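Local coordinates for putative chemotaxis protein (Desulfovibrio vulgaris str. Hildenborough, PDB 3H4Y) that probably acts as a CheX-type phosphatase in bacterial chemotaxis, removing phosphate from the response regulator CheY, at residues N19-S22 and G26-P29; I140-L143 and E148-V151. All blocks are in the same frame, centred on the assembly; numbering follows the deposited sequence.

Contact 1 comes first along the chain and is complete before contact 2 begins; their centres lie about 12 Å apart. In contact 1 the last turns of helix 10-25 meet the loop that leads into strand 30-37. Contact 2 pairs 140-143 with 148-151 in the hairpin of strands 137-144 and 147-155, next to that same strand in the six-stranded antiparallel sheet. The two touch directly: Leu21 CD2 comes within 3.6 Å of Phe149 CE1. Together they illustrate how a helix is laid on a sheet in this CheX-family fold: the chain turns back after the helix, and Leu21 and Thr17 of the helix and Pro29 of the loop rest on the phenyl rings.

Contact 1. Residues N19-S22 and G26-P29; sequences NVLS and GIQP
Leu21 and Ser22, near the end of helix 10-25, meet Ile27 and its neighbours as the chain turns back, a worked example of helix termination at a glycine. Gly26 leaves the helix with positive phi (66°), and the reversal brings Ile27 N to Leu21 O at 3.2 Å. That bond is nearly straight at the hydrogen (168°), yet the donor sits well above the carbonyl plane. A weak bond from Gly26 N to Ser22 O, 3.1 Å, supports the turn. The Leu21 side chain lies against Pro29, CB 4.0 Å from the proline CD and CD2 4.1 Å from its CG, while the same CD2 meets Ile27 CG2 at 4.2 Å. One methyl thus touches both loop residues, and Leu21 also reaches Val95 of helix 84-109. Ser22 holds OG beside its backbone N (chi1 -55°), where it hydrogen-bonds Val18 O one turn back. The Gln28 amide also comes close to this hydroxyl without a hydrogen bond, an approach left doubtful by the two conformers modelled for Ser22. The contact divides its work: backbone bonds fix the turn, the serine hydroxyl is satisfied within its own helix, and the apolar contact of Leu21 with Pro29 joins the helix end to the protein core.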
ATOM      1  N   ASN A  19      12.129  16.232   9.381  1.00 12.37           N
ATOM      2  CA  ASN A  19      13.177  15.580  10.186  1.00 14.23           C
ATOM      3  C   ASN A  19      13.811  14.422   9.455  1.00 12.21           C
ATOM      4  O   ASN A  19      15.058  14.243   9.449  1.00 12.87           O
ATOM      5  CB  ASN A  19      12.639  14.955  11.467  1.00 17.07           C
ATOM      6  CG  ASN A  19      12.280  15.936  12.512  1.00 22.31           C
ATOM      7  OD1 ASN A  19      12.600  17.125  12.427  1.00 20.78           O
ATOM      8  ND2 ASN A  19      11.561  15.434  13.544  1.00 22.03           N
ATOM      9  N   VAL A  20      12.970  13.597   8.834  1.00 10.08           N
ATOM     10  CA  VAL A  20      13.474  12.385   8.202  1.00 10.87           C
ATOM     11  C   VAL A  20      14.284  12.729   6.951  1.00 12.26           C
ATOM     12  O   VAL A  20      15.393  12.246   6.782  1.00 11.47           O
ATOM     13  CB  VAL A  20      12.328  11.401   7.880  1.00 11.10           C
ATOM     14  CG1 VAL A  20      12.790  10.258   6.980  1.00 10.27           C
ATOM     15  CG2 VAL A  20      11.718  10.867   9.181  1.00 11.32           C
ATOM     16  N   LEU A  21      13.752  13.569   6.071  1.00  9.44           N
ATOM     17  CA  LEU A  21      14.493  13.935   4.883  1.00 10.57           C
ATOM     18  C   LEU A  21      15.780  14.678   5.220  1.00  9.61           C
ATOM     19  O   LEU A  21      16.794  14.455   4.550  1.00 11.47           O
ATOM     20  CB  LEU A  21      13.659  14.704   3.846  1.00 11.77           C
ATOM     21  CG  LEU A  21      12.984  13.796   2.811  1.00 15.46           C
ATOM     22  CD1 LEU A  21      11.873  12.952   3.489  1.00 11.86           C
ATOM     23  CD2 LEU A  21      12.432  14.573   1.671  1.00 16.21           C
ATOM     24  N   SER A  22      15.742  15.594   6.193  1.00 11.30           N
ATOM     25  CA  SER A  22      16.942  16.346   6.570  0.50 13.82           C
ATOM     26  C   SER A  22      18.010  15.415   7.119  1.00 11.26           C
ATOM     27  O   SER A  22      19.172  15.480   6.726  1.00 12.61           O
ATOM     28  CB  SER A  22      16.632  17.392   7.645  0.50 14.51           C
ATOM     29  OG  SER A  22      15.585  18.266   7.259  0.50 22.55           O
ATOM     30  N   GLY A  26      19.900  14.768   3.810  1.00 11.97           N
ATOM     31  CA  GLY A  26      20.398  16.124   3.712  1.00 12.50           C
ATOM     32  C   GLY A  26      19.522  17.036   2.873  1.00 13.12           C
ATOM     33  O   GLY A  26      20.019  17.998   2.285  1.00 15.14           O
ATOM     34  N   ILE A  27      18.226  16.735   2.818  1.00 12.08           N
ATOM     35  CA  ILE A  27      17.247  17.497   2.030  1.00 13.38           C
ATOM     36  C   ILE A  27      16.278  18.161   2.972  1.00 13.48           C
ATOM     37  O   ILE A  27      15.739  17.516   3.879  1.00 12.87           O
ATOM     38  CB  ILE A  27      16.481  16.577   1.029  1.00 14.18           C
ATOM     39  CG1 ILE A  27      17.454  16.020   0.009  1.00 14.90           C
ATOM     40  CG2 ILE A  27      15.280  17.326   0.370  1.00 12.62           C
ATOM     41  CD1 ILE A  27      16.888  14.884  -0.850  1.00 16.01           C
ATOM     42  N   GLN A  28      16.086  19.466   2.804  1.00 12.39           N
ATOM     43  CA  GLN A  28      15.116  20.219   3.613  1.00 15.35           C
ATOM     44  C   GLN A  28      13.872  20.449   2.741  1.00 13.26           C
ATOM     45  O   GLN A  28      13.853  21.365   1.921  1.00 17.07           O
ATOM     46  CB  GLN A  28      15.726  21.546   4.060  1.00 18.50           C
ATOM     47  CG  GLN A  28      16.940  21.392   4.959  1.00 28.93           C
ATOM     48  CD  GLN A  28      16.601  20.942   6.360  1.00 38.06           C
ATOM     49  OE1 GLN A  28      17.470  20.454   7.080  1.00 55.24           O
ATOM     50  NE2 GLN A  28      15.346  21.119   6.769  1.00 40.91           N
ATOM     51  N   PRO A  29      12.821  19.618   2.907  1.00 11.50           N
ATOM     52  CA  PRO A  29      11.643  19.753   2.054  1.00 11.43           C
ATOM     53  C   PRO A  29      10.758  20.904   2.546  1.00 11.72           C
ATOM     54  O   PRO A  29      10.651  21.132   3.760  1.00 12.31           O
ATOM     55  CB  PRO A  29      10.947  18.402   2.226  1.00 12.04           C
ATOM     56  CG  PRO A  29      11.295  18.013   3.615  1.00  9.80           C
ATOM     57  CD  PRO A  29      12.656  18.542   3.895  1.00 13.61           C
TER

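Contact 2. Residues I140-L143 and E148-V151; sequences IPFL and EFTV
Phe142 and Phe149 face each other in a hydrogen-bonded pair of the antiparallel hairpin, and their unlike rotamers determine how the rings meet. In Phe149, CG lies between the backbone N and the carbonyl carbon (chi1 67°), which swings the ring across toward the partner strand. Phe142 keeps CG beside its N (chi1 -70°), and its CB lies over one face of Phe149, 3.6 Å from the centroid in a CH-pi contact. The two planes are only 4° apart but slid, with centroids 5.0 Å apart, and the rings barely overlap. Farther out, Phe142 CE1 meets Val151 CG2 obliquely at 3.6 Å. Backbone bonds hold this register: Phe142 N reaches Phe149 O at 2.7 Å and Phe149 N returns to Phe142 O at 3.0 Å, and Ile140 and Val151 are bonded in the same reciprocal way. Pro141 falls at a non-hydrogen-bonded position opposite Thr150, where this pairing asks no N-H of it. Thr17 of helix 10-25 packs on Phe142, Phe149 and Val151 on this face of the sheet. The chemistry implies a hairpin zipped by its peptides, whose phenylalanines and valine present an apolar surface to the helix.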
ATOM      1  N   ILE A 140      -0.468  16.586   1.768  1.00 10.47           N
ATOM      2  CA  ILE A 140       0.450  17.725   1.930  1.00  9.84           C
ATOM      3  C   ILE A 140       1.488  17.587   0.827  1.00  9.55           C
ATOM      4  O   ILE A 140       2.257  16.596   0.801  1.00  9.50           O
ATOM      5  CB  ILE A 140       1.166  17.775   3.310  1.00  9.69           C
ATOM      6  CG1 ILE A 140       0.193  17.622   4.489  1.00 11.50           C
ATOM      7  CG2 ILE A 140       2.034  19.088   3.450  1.00 11.59           C
ATOM      8  CD1 ILE A 140       0.894  17.254   5.781  1.00 14.20           C
ATOM      9  N   PRO A 141       1.485  18.543  -0.109  1.00  8.97           N
ATOM     10  CA  PRO A 141       2.567  18.523  -1.086  1.00 10.21           C
ATOM     11  C   PRO A 141       3.851  19.086  -0.453  1.00 10.16           C
ATOM     12  O   PRO A 141       3.800  19.973   0.405  1.00  9.49           O
ATOM     13  CB  PRO A 141       2.066  19.455  -2.173  1.00 13.09           C
ATOM     14  CG  PRO A 141       1.199  20.476  -1.437  1.00 14.81           C
ATOM     15  CD  PRO A 141       0.585  19.706  -0.263  1.00  7.81           C
ATOM     16  N   PHE A 142       4.998  18.566  -0.875  1.00  9.31           N
ATOM     17  CA  PHE A 142       6.302  19.103  -0.512  1.00  9.44           C
ATOM     18  C   PHE A 142       7.130  19.358  -1.785  1.00 10.10           C
ATOM     19  O   PHE A 142       7.009  18.628  -2.785  1.00 10.62           O
ATOM     20  CB  PHE A 142       7.063  18.114   0.372  1.00 10.07           C
ATOM     21  CG  PHE A 142       6.489  17.960   1.735  1.00  8.74           C
ATOM     22  CD1 PHE A 142       5.386  17.136   1.952  1.00  9.83           C
ATOM     23  CD2 PHE A 142       7.071  18.593   2.830  1.00  9.70           C
ATOM     24  CE1 PHE A 142       4.879  16.962   3.233  1.00 10.46           C
ATOM     25  CE2 PHE A 142       6.601  18.408   4.090  1.00  9.78           C
ATOM     26  CZ  PHE A 142       5.494  17.618   4.310  1.00 10.53           C
ATOM     27  N   LEU A 143       7.949  20.407  -1.739  1.00  8.88           N
ATOM     28  CA  LEU A 143       8.899  20.689  -2.776  1.00  8.32           C
ATOM     29  C   LEU A 143      10.332  20.478  -2.283  1.00  7.93           C
ATOM     30  O   LEU A 143      10.682  20.810  -1.138  1.00 10.14           O
ATOM     31  CB  LEU A 143       8.758  22.139  -3.261  1.00  9.66           C
ATOM     32  CG  LEU A 143       7.616  22.445  -4.230  1.00 18.27           C
ATOM     33  CD1 LEU A 143       7.668  23.910  -4.653  1.00 24.38           C
ATOM     34  CD2 LEU A 143       7.736  21.600  -5.476  1.00 31.10           C
ATOM     35  N   GLU A 148       8.883  17.295  -6.596  1.00 11.53           N
ATOM     36  CA  GLU A 148       7.786  17.305  -5.644  0.67 11.21           C
ATOM     37  C   GLU A 148       7.498  15.903  -5.101  1.00  9.87           C
ATOM     38  O   GLU A 148       7.766  14.879  -5.770  1.00  8.91           O
ATOM     39  CB  GLU A 148       6.530  17.799  -6.387  0.67 11.71           C
ATOM     40  CG  GLU A 148       5.268  18.062  -5.545  0.67 16.50           C
ATOM     41  CD  GLU A 148       4.363  16.855  -5.256  0.67 29.87           C
ATOM     42  OE1 GLU A 148       4.395  15.809  -5.936  0.67 22.57           O
ATOM     43  OE2 GLU A 148       3.560  16.982  -4.321  0.67 25.23           O
ATOM     44  N   PHE A 149       6.909  15.862  -3.920  1.00  9.48           N
ATOM     45  CA  PHE A 149       6.336  14.631  -3.389  1.00  8.11           C
ATOM     46  C   PHE A 149       5.130  14.988  -2.536  1.00 12.00           C
ATOM     47  O   PHE A 149       5.033  16.121  -2.058  1.00 11.16           O
ATOM     48  CB  PHE A 149       7.337  13.757  -2.656  1.00  9.31           C
ATOM     49  CG  PHE A 149       7.881  14.342  -1.361  1.00 10.84           C
ATOM     50  CD1 PHE A 149       9.019  15.124  -1.352  1.00 10.46           C
ATOM     51  CD2 PHE A 149       7.291  14.038  -0.138  1.00  8.78           C
ATOM     52  CE1 PHE A 149       9.537  15.620  -0.185  1.00  9.39           C
ATOM     53  CE2 PHE A 149       7.809  14.514   1.032  1.00 10.17           C
ATOM     54  CZ  PHE A 149       8.955  15.308   1.014  1.00  9.57           C
ATOM     55  N   THR A 150       4.216  14.033  -2.363  1.00  9.39           N
ATOM     56  CA  THR A 150       2.999  14.252  -1.595  1.00  7.57           C
ATOM     57  C   THR A 150       2.861  13.221  -0.495  1.00  9.19           C
ATOM     58  O   THR A 150       2.971  12.018  -0.759  1.00 10.05           O
ATOM     59  CB  THR A 150       1.748  14.217  -2.491  1.00 12.05           C
ATOM     60  OG1 THR A 150       1.840  15.270  -3.453  1.00 15.98           O
ATOM     61  CG2 THR A 150       0.482  14.362  -1.691  1.00 11.95           C
ATOM     62  N   VAL A 151       2.648  13.704   0.717  1.00  7.89           N
ATOM     63  CA  VAL A 151       2.374  12.860   1.875  1.00  7.70           C
ATOM     64  C   VAL A 151       0.851  12.820   2.130  1.00 10.07           C
ATOM     65  O   VAL A 151       0.185  13.865   2.124  1.00  9.37           O
ATOM     66  CB  VAL A 151       3.103  13.360   3.154  1.00  7.71           C
ATOM     67  CG1 VAL A 151       2.683  12.516   4.416  1.00  8.42           C
ATOM     68  CG2 VAL A 151       4.625  13.353   2.946  1.00  8.55           C
TER